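Local coordinates for malyl-CoA lyase/beta-methylmalyl-CoA lyase (Methylobacterium extorquens, PDB 5UGR), which belongs to the HpcH/HpaI aldolase/citrate lyase family of TIM-barrel enzymes and carries a bound magnesium ion, at residues A36-L41 / N70-I75; N211-A216 / L248-K253; G230-P235 / W254-S259. One frame throughout, in Å; residues are numbered along the deposited sequence.

How the interactions relate
All three contacts belong to one eight-stranded parallel barrel, but at different depths. Interactions 1 and 2 are buried, whereas interaction 3 lies at the surface, its centre about 17 Å from the centre of the chain. Interaction 1 is the one with direct hydrogen bonds between its segments, as expected of neighbouring strands; interaction 2 joins a helix to the approach to strand 252-255 by apolar packing, and interaction 3 joins the loops beyond strands 223-226 and 252-255 by ring stacking and a water bridge. Interactions 2 and 3 thus share strand 252-255 from its two ends. Interactions 1 and 3 touch inside the barrel, where Phe40 CZ lies 3.7 Å from Trp254 CZ3.

Interaction 1. Residues A36-L41 / N70-I75; sequences ADVIFL and NKTMMI
Backbone hydrogen bonds join Asp37-Leu41 to Thr72-Met74 in parallel register, the short strand axes approaching to 4.3 Å at 24°. Thr72 N donates to Asp37 O (3.1 Å), Ile39 N to Thr72 O (3.0 Å), Met74 N to Ile39 O and Leu41 N to Met74 O (both 2.8 Å). Ile39 therefore bonds through both its N and its O to residues flanking Met73, the alternation that defines parallel pairing. A water adds a polar link at the N-terminal ends of the two strands, donating to Asp37 O and accepting from Thr72 OG1. The Asp37 carboxylate instead turns to salt bridges with Arg15 and Lys324.

Apolar contacts divide between the two faces. On the face of Val38, Phe40, Thr72 and Met74, the Met74 chain, in the conformer modelled here, runs out extended and bends at its last torsion (chi3 64°), which brings CE to 3.8 Å from Phe40 CB and also near Val38 CG1. On the other face, two successive bends, at chi2 and chi3, fold the Met73 chain back and set CE 3.9 Å from Ile39 CB and also near Leu41 CG. Ile39 CD1 meets the aliphatic part of Lys71, 3.5 Å from CD, while Lys71 NZ is hydrogen-bonded to the carbonyl oxygens of Ala32 and Ser34.

Met74 also touches Met101 and Leu103 of the next strand, whereas Leu41 and Ile75 pack on helix 52-65. One face thus lines the barrel interior and the other meets the helical layer: two adjacent strands of a beta-alpha-beta unit, the repeating element of the TIM barrel.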
# COMPACT_ATOMS: atom_id res chain seq x y z
N ALA A 36 29.56 -30.59 -0.42
CA ALA A 36 28.57 -29.50 -0.53
C ALA A 36 28.37 -28.86 0.82
O ALA A 36 28.35 -29.52 1.85
CB ALA A 36 27.25 -30.06 -0.98
N ASP A 37 28.16 -27.54 0.79
CA ASP A 37 27.84 -26.79 2.03
C ASP A 37 26.42 -27.03 2.47
O ASP A 37 26.11 -27.09 3.67
CB ASP A 37 28.05 -25.31 1.83
CG ASP A 37 29.54 -24.89 1.63
OD1 ASP A 37 30.44 -25.64 2.07
OD2 ASP A 37 29.76 -23.76 1.11
N VAL A 38 25.52 -27.02 1.49
CA VAL A 38 24.08 -27.11 1.71
C VAL A 38 23.58 -28.23 0.80
O VAL A 38 24.00 -28.31 -0.35
CB VAL A 38 23.38 -25.77 1.28
CG1 VAL A 38 21.88 -25.86 1.44
CG2 VAL A 38 23.91 -24.58 2.08
N ILE A 39 22.69 -29.07 1.31
CA ILE A 39 22.04 -30.09 0.49
C ILE A 39 20.55 -29.94 0.63
O ILE A 39 20.05 -29.81 1.76
CB ILE A 39 22.45 -31.55 0.92
CG1 ILE A 39 23.93 -31.76 0.60
CG2 ILE A 39 21.57 -32.58 0.17
CD1 ILE A 39 24.47 -33.12 1.02
N PHE A 40 19.83 -29.96 -0.49
CA PHE A 40 18.39 -30.16 -0.40
C PHE A 40 17.99 -31.49 -0.96
O PHE A 40 18.45 -31.90 -2.02
CB PHE A 40 17.54 -28.99 -0.97
CG PHE A 40 17.47 -28.86 -2.46
CD1 PHE A 40 16.60 -29.63 -3.22
CD2 PHE A 40 18.14 -27.82 -3.10
CE1 PHE A 40 16.48 -29.41 -4.58
CE2 PHE A 40 18.01 -27.59 -4.44
CZ PHE A 40 17.14 -28.40 -5.20
N LEU A 41 17.17 -32.18 -0.15
CA LEU A 41 16.55 -33.42 -0.53
C LEU A 41 15.22 -33.11 -1.18
O LEU A 41 14.34 -32.49 -0.53
CB LEU A 41 16.43 -34.33 0.69
CG LEU A 41 17.72 -34.55 1.50
CD1 LEU A 41 17.46 -35.51 2.67
CD2 LEU A 41 18.87 -35.08 0.58
N ASN A 70 28.15 -31.46 9.45
CA ASN A 70 27.65 -30.17 9.77
C ASN A 70 27.02 -29.48 8.56
O ASN A 70 26.87 -28.24 8.57
CB ASN A 70 28.76 -29.30 10.35
CG ASN A 70 28.25 -28.02 11.00
OD1 ASN A 70 28.91 -26.94 10.85
ND2 ASN A 70 27.14 -28.06 11.68
N LYS A 71 26.65 -30.26 7.54
CA LYS A 71 25.96 -29.66 6.36
C LYS A 71 24.66 -29.01 6.77
O LYS A 71 23.98 -29.45 7.69
CB LYS A 71 25.72 -30.72 5.28
CG LYS A 71 27.04 -31.23 4.64
CD LYS A 71 26.63 -32.32 3.69
CE LYS A 71 27.76 -32.91 2.93
NZ LYS A 71 28.68 -33.61 3.84
N THR A 72 24.30 -27.92 6.08
CA THR A 72 22.94 -27.38 6.22
C THR A 72 22.01 -28.28 5.40
O THR A 72 22.14 -28.35 4.18
CB THR A 72 22.86 -25.94 5.74
OG1 THR A 72 23.75 -25.11 6.50
CG2 THR A 72 21.46 -25.39 5.83
N MET A 73 21.08 -28.94 6.09
CA MET A 73 20.21 -29.93 5.47
C MET A 73 18.82 -29.35 5.27
O MET A 73 18.18 -28.83 6.20
CB MET A 73 20.15 -31.21 6.33
CG MET A 73 21.46 -31.98 6.35
SD MET A 73 22.14 -32.39 4.71
CE MET A 73 20.76 -33.31 3.99
N MET A 74 18.35 -29.48 4.02
CA MET A 74 17.11 -28.87 3.58
C MET A 74 16.24 -29.88 2.84
O MET A 74 16.76 -30.86 2.32
CB MET A 74 17.48 -27.67 2.68
CG MET A 74 16.36 -26.71 2.26
SD MET A 74 17.01 -25.07 1.85
CE MET A 74 18.02 -25.46 0.41
N ILE A 75 14.95 -29.60 2.75
CA ILE A 75 14.08 -30.30 1.81
C ILE A 75 13.44 -29.27 0.88
O ILE A 75 13.10 -28.15 1.32
CB ILE A 75 12.98 -31.10 2.50
CG1 ILE A 75 12.13 -30.25 3.50
CG2 ILE A 75 13.55 -32.33 3.18
CD1 ILE A 75 10.97 -30.91 4.21
O HOH W 1 26.21 -24.69 5.49

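Interaction 2. Residues N211-A216 / L248-K253; sequences NRMLVA and LGFEGK
A Schellman motif ends helix 235-248, and Leu214 of helix 207-220 packs against it. Gly249, the first residue to leave helical geometry, has a positive phi of 122°, a backbone conformation that suits glycine, and its lack of a side chain lets Leu214 CD1 come close to the backbone. The two branches of Leu214 divide the turn between them: CD2 lies 3.3 Å from Leu248 O, and CD1 lies 3.7 Å from Gly249 C. With CG anti to the backbone N (chi1 172°), the isobutyl group extends from its helix onto this backbone.

The chain then runs through Phe250 toward strand 252-255, so the contact sets a helix of the TIM barrel's outer layer beside the connection from helix 235-248 into the eighth barrel strand. Here the ring of Phe250 meets two neighbouring helix residues at different atoms. Leu214 CB approaches CE1 at 3.9 Å, while the Met213 chain, extended until its bend at chi3 (81°), places CE 3.7 Å from CE2. Met213 also touches Met161 and Phe163 of strand 158-163.

One turn before Leu214, the Asn211 amide crosses the Leu248 side chain at about a right angle, with OD1 3.6 Å from CD2 and ND2 3.7 Å from CD1. Asn211 ND2 donates to Leu207 O and forms a weak hydrogen bond with Tyr186 OH of a second subunit; the same tyrosine packs on Leu248.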
# COMPACT_ATOMS: atom_id res chain seq x y z
N ASN A 211 20.07 -9.43 -10.86
CA ASN A 211 20.29 -8.18 -10.16
C ASN A 211 19.07 -7.84 -9.31
O ASN A 211 19.21 -7.35 -8.19
CB ASN A 211 20.61 -7.03 -11.10
CG ASN A 211 22.10 -6.97 -11.52
OD1 ASN A 211 22.92 -6.29 -10.89
ND2 ASN A 211 22.44 -7.70 -12.57
N ARG A 212 17.86 -8.02 -9.84
CA ARG A 212 16.69 -7.68 -9.01
C ARG A 212 16.60 -8.54 -7.79
O ARG A 212 16.32 -8.03 -6.69
CB ARG A 212 15.40 -7.73 -9.82
CG ARG A 212 14.23 -7.12 -9.05
CD ARG A 212 12.99 -7.03 -9.94
NE ARG A 212 11.85 -6.66 -9.13
CZ ARG A 212 10.62 -6.58 -9.57
NH1 ARG A 212 10.33 -6.88 -10.85
NH2 ARG A 212 9.67 -6.33 -8.69
N MET A 213 16.84 -9.84 -7.96
CA MET A 213 16.83 -10.70 -6.77
C MET A 213 17.95 -10.39 -5.80
O MET A 213 17.70 -10.36 -4.58
CB MET A 213 16.89 -12.18 -7.19
CG MET A 213 16.52 -13.15 -6.07
SD MET A 213 16.91 -14.87 -6.38
CE MET A 213 18.65 -14.82 -5.94
N LEU A 214 19.13 -10.10 -6.33
CA LEU A 214 20.26 -9.68 -5.50
C LEU A 214 19.91 -8.46 -4.64
O LEU A 214 20.19 -8.44 -3.43
CB LEU A 214 21.45 -9.37 -6.38
CG LEU A 214 22.68 -8.72 -5.69
CD1 LEU A 214 23.52 -9.76 -5.06
CD2 LEU A 214 23.41 -7.83 -6.62
N VAL A 215 19.34 -7.43 -5.26
CA VAL A 215 19.00 -6.21 -4.53
C VAL A 215 17.99 -6.53 -3.42
O VAL A 215 18.16 -6.05 -2.26
CB VAL A 215 18.54 -5.09 -5.49
CG1 VAL A 215 17.83 -3.95 -4.70
CG2 VAL A 215 19.72 -4.60 -6.29
N ALA A 216 17.00 -7.36 -3.70
CA ALA A 216 16.04 -7.70 -2.66
C ALA A 216 16.76 -8.39 -1.50
O ALA A 216 16.47 -8.14 -0.32
CB ALA A 216 14.95 -8.60 -3.24
N LEU A 248 28.69 -9.84 -8.94
CA LEU A 248 27.56 -9.00 -8.47
C LEU A 248 27.37 -8.97 -6.97
O LEU A 248 26.69 -8.09 -6.42
CB LEU A 248 26.27 -9.48 -9.02
CG LEU A 248 26.01 -9.42 -10.44
CD1 LEU A 248 24.65 -10.06 -10.76
CD2 LEU A 248 26.06 -7.95 -10.94
N GLY A 249 27.81 -10.04 -6.31
CA GLY A 249 27.53 -10.21 -4.88
C GLY A 249 26.79 -11.48 -4.51
O GLY A 249 26.38 -11.61 -3.34
N PHE A 250 26.52 -12.38 -5.46
CA PHE A 250 25.92 -13.66 -5.07
C PHE A 250 26.89 -14.45 -4.19
O PHE A 250 28.12 -14.33 -4.34
CB PHE A 250 25.58 -14.51 -6.28
CG PHE A 250 24.27 -14.17 -6.97
CD1 PHE A 250 24.05 -12.91 -7.55
CD2 PHE A 250 23.23 -15.06 -6.92
CE1 PHE A 250 22.82 -12.59 -8.12
CE2 PHE A 250 22.02 -14.75 -7.50
CZ PHE A 250 21.81 -13.50 -8.10
N GLU A 251 26.32 -15.25 -3.30
CA GLU A 251 27.08 -15.95 -2.28
C GLU A 251 27.29 -17.41 -2.55
O GLU A 251 28.13 -18.02 -1.87
CB GLU A 251 26.22 -15.78 -0.97
CG GLU A 251 26.80 -16.26 0.24
CD GLU A 251 26.11 -15.64 1.43
OE1 GLU A 251 26.25 -16.32 2.44
OE2 GLU A 251 25.58 -14.48 1.27
N GLY A 252 26.53 -17.99 -3.50
CA GLY A 252 26.69 -19.41 -3.83
C GLY A 252 25.89 -19.79 -5.03
O GLY A 252 25.19 -18.95 -5.63
N LYS A 253 26.02 -21.07 -5.43
CA LYS A 253 25.36 -21.58 -6.62
C LYS A 253 25.02 -23.05 -6.44
O LYS A 253 25.72 -23.82 -5.71
CB LYS A 253 26.23 -21.41 -7.88
CG LYS A 253 25.58 -21.74 -9.22
CD LYS A 253 26.41 -21.31 -10.40
CE LYS A 253 25.83 -21.74 -11.73
NZ LYS A 253 24.43 -21.24 -11.89

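Interaction 3. Residues G230-P235 / W254-S259; sequences GDFSDP and WAIHPS
Phe232, which has far more surface buried here than any other residue of the contact, lays its ring against His257 and turns its rim to Ile256. The two rings form an offset stack, with centroids 4.8 Å apart and planes inclined by 27°. The offset places each CB over the other ring: His257 CB lies 3.7 Å from the Phe232 centroid and 14° from the ring normal, and Phe232 CB, 4.2 Å from the His257 centroid, lies likewise over the face. Two CH-pi contacts therefore accompany the stack. Gly230 O lies over the opposite face of the phenyl ring, toward the rim, which leaves the ring between its own loop and the histidine.

Ile256 arrives at the phenyl edge, its side chain crossing Phe232 at about a right angle. Its CG1 reaches 3.6 Å from Phe232 CE1, while CD1 lies in the ring plane beside CE1 and CZ.

The imidazole of His257 is engaged by its own segment. ND1 accepts from Ser259 N at 3.2 Å, a capping bond at the approach to helix 259-268, with the donor 32° out of the ring plane. ND1 is also hydrogen-bonded to Ser259 OG at 2.8 Å. A water continues this chain, donating to Phe232 O at 2.7 Å and bonding to Ser259 OG.

The contact joins the loops that follow strands 223-226 and 252-255 at the barrel's C-terminal end. Its chemistry is consistent with a surface junction that depends on how the rings are turned: stacking and CH-pi contacts connect the loops, one water provides a polar link between them, and the two bonds at ND1, from Ser259 N and with Ser259 OG, probably restrict rotation of the imidazole.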
# COMPACT_ATOMS: atom_id res chain seq x y z
N GLY A 230 22.94 -26.59 -16.44
CA GLY A 230 22.69 -27.96 -16.90
C GLY A 230 23.79 -28.66 -17.65
O GLY A 230 23.77 -29.90 -17.76
N ASP A 231 24.77 -27.93 -18.15
CA ASP A 231 25.73 -28.59 -19.01
C ASP A 231 26.92 -29.10 -18.22
O ASP A 231 27.91 -28.41 -18.01
CB ASP A 231 26.16 -27.68 -20.17
CG ASP A 231 27.04 -28.40 -21.21
OD1 ASP A 231 27.41 -29.60 -20.97
OD2 ASP A 231 27.33 -27.76 -22.26
N PHE A 232 26.79 -30.36 -17.79
CA PHE A 232 27.80 -31.04 -17.01
C PHE A 232 29.12 -31.24 -17.73
O PHE A 232 30.16 -31.45 -17.07
CB PHE A 232 27.25 -32.43 -16.51
CG PHE A 232 25.91 -32.34 -15.89
CD1 PHE A 232 25.50 -31.13 -15.28
CD2 PHE A 232 25.01 -33.39 -15.93
CE1 PHE A 232 24.25 -31.00 -14.70
CE2 PHE A 232 23.74 -33.26 -15.33
CZ PHE A 232 23.35 -32.07 -14.75
N SER A 233 29.07 -31.21 -19.06
CA SER A 233 30.28 -31.37 -19.87
C SER A 233 31.04 -30.05 -20.04
O SER A 233 32.09 -30.06 -20.71
CB SER A 233 29.94 -31.91 -21.27
OG SER A 233 29.38 -30.87 -22.12
N ASP A 234 30.54 -28.96 -19.43
CA ASP A 234 31.10 -27.63 -19.66
C ASP A 234 31.44 -26.94 -18.35
O ASP A 234 30.83 -25.93 -17.97
CB ASP A 234 30.13 -26.78 -20.49
CG ASP A 234 30.71 -25.41 -20.86
OD1 ASP A 234 31.95 -25.27 -20.80
OD2 ASP A 234 29.90 -24.50 -21.27
N PRO A 235 32.48 -27.42 -17.67
CA PRO A 235 32.93 -26.72 -16.47
C PRO A 235 33.40 -25.28 -16.69
O PRO A 235 33.23 -24.43 -15.78
CB PRO A 235 34.07 -27.61 -15.93
CG PRO A 235 34.55 -28.39 -17.11
CD PRO A 235 33.28 -28.65 -17.90
N TRP A 254 23.93 -23.44 -7.12
CA TRP A 254 23.56 -24.84 -7.11
C TRP A 254 24.58 -25.72 -7.83
O TRP A 254 25.18 -25.34 -8.81
CB TRP A 254 22.20 -25.08 -7.75
CG TRP A 254 21.03 -24.52 -6.99
CD1 TRP A 254 21.01 -23.50 -6.06
CD2 TRP A 254 19.69 -24.92 -7.18
NE1 TRP A 254 19.73 -23.28 -5.64
CE2 TRP A 254 18.88 -24.13 -6.32
CE3 TRP A 254 19.08 -25.86 -7.98
CZ2 TRP A 254 17.51 -24.27 -6.27
CZ3 TRP A 254 17.73 -26.02 -7.94
CH2 TRP A 254 16.94 -25.22 -7.10
N ALA A 255 24.65 -26.96 -7.32
CA ALA A 255 25.28 -28.08 -7.99
C ALA A 255 24.18 -29.13 -8.23
O ALA A 255 23.50 -29.57 -7.30
CB ALA A 255 26.42 -28.65 -7.15
N ILE A 256 24.03 -29.50 -9.48
CA ILE A 256 23.08 -30.57 -9.84
C ILE A 256 23.81 -31.77 -10.43
O ILE A 256 23.17 -32.73 -10.88
CB ILE A 256 21.92 -30.08 -10.74
CG1 ILE A 256 22.40 -29.50 -12.05
CG2 ILE A 256 21.02 -29.06 -10.02
CD1 ILE A 256 21.26 -29.37 -13.07
N HIS A 257 25.13 -31.73 -10.41
CA HIS A 257 26.02 -32.86 -10.76
C HIS A 257 27.21 -32.75 -9.84
O HIS A 257 27.66 -31.63 -9.52
CB HIS A 257 26.47 -32.69 -12.19
CG HIS A 257 27.29 -33.83 -12.70
ND1 HIS A 257 28.67 -33.87 -12.59
CD2 HIS A 257 26.93 -34.95 -13.35
CE1 HIS A 257 29.11 -34.99 -13.13
NE2 HIS A 257 28.08 -35.67 -13.60
N PRO A 258 27.73 -33.89 -9.35
CA PRO A 258 28.78 -33.79 -8.34
C PRO A 258 30.02 -32.96 -8.71
O PRO A 258 30.65 -32.34 -7.85
CB PRO A 258 29.15 -35.27 -8.07
CG PRO A 258 27.95 -36.04 -8.46
CD PRO A 258 27.34 -35.30 -9.61
N SER A 259 30.36 -32.94 -9.99
CA SER A 259 31.48 -32.13 -10.50
C SER A 259 31.35 -30.63 -10.23
O SER A 259 32.33 -29.93 -10.14
CB SER A 259 31.63 -32.31 -11.99
OG SER A 259 30.53 -31.75 -12.74
O HOH W 2 30.92 -29.99 -14.88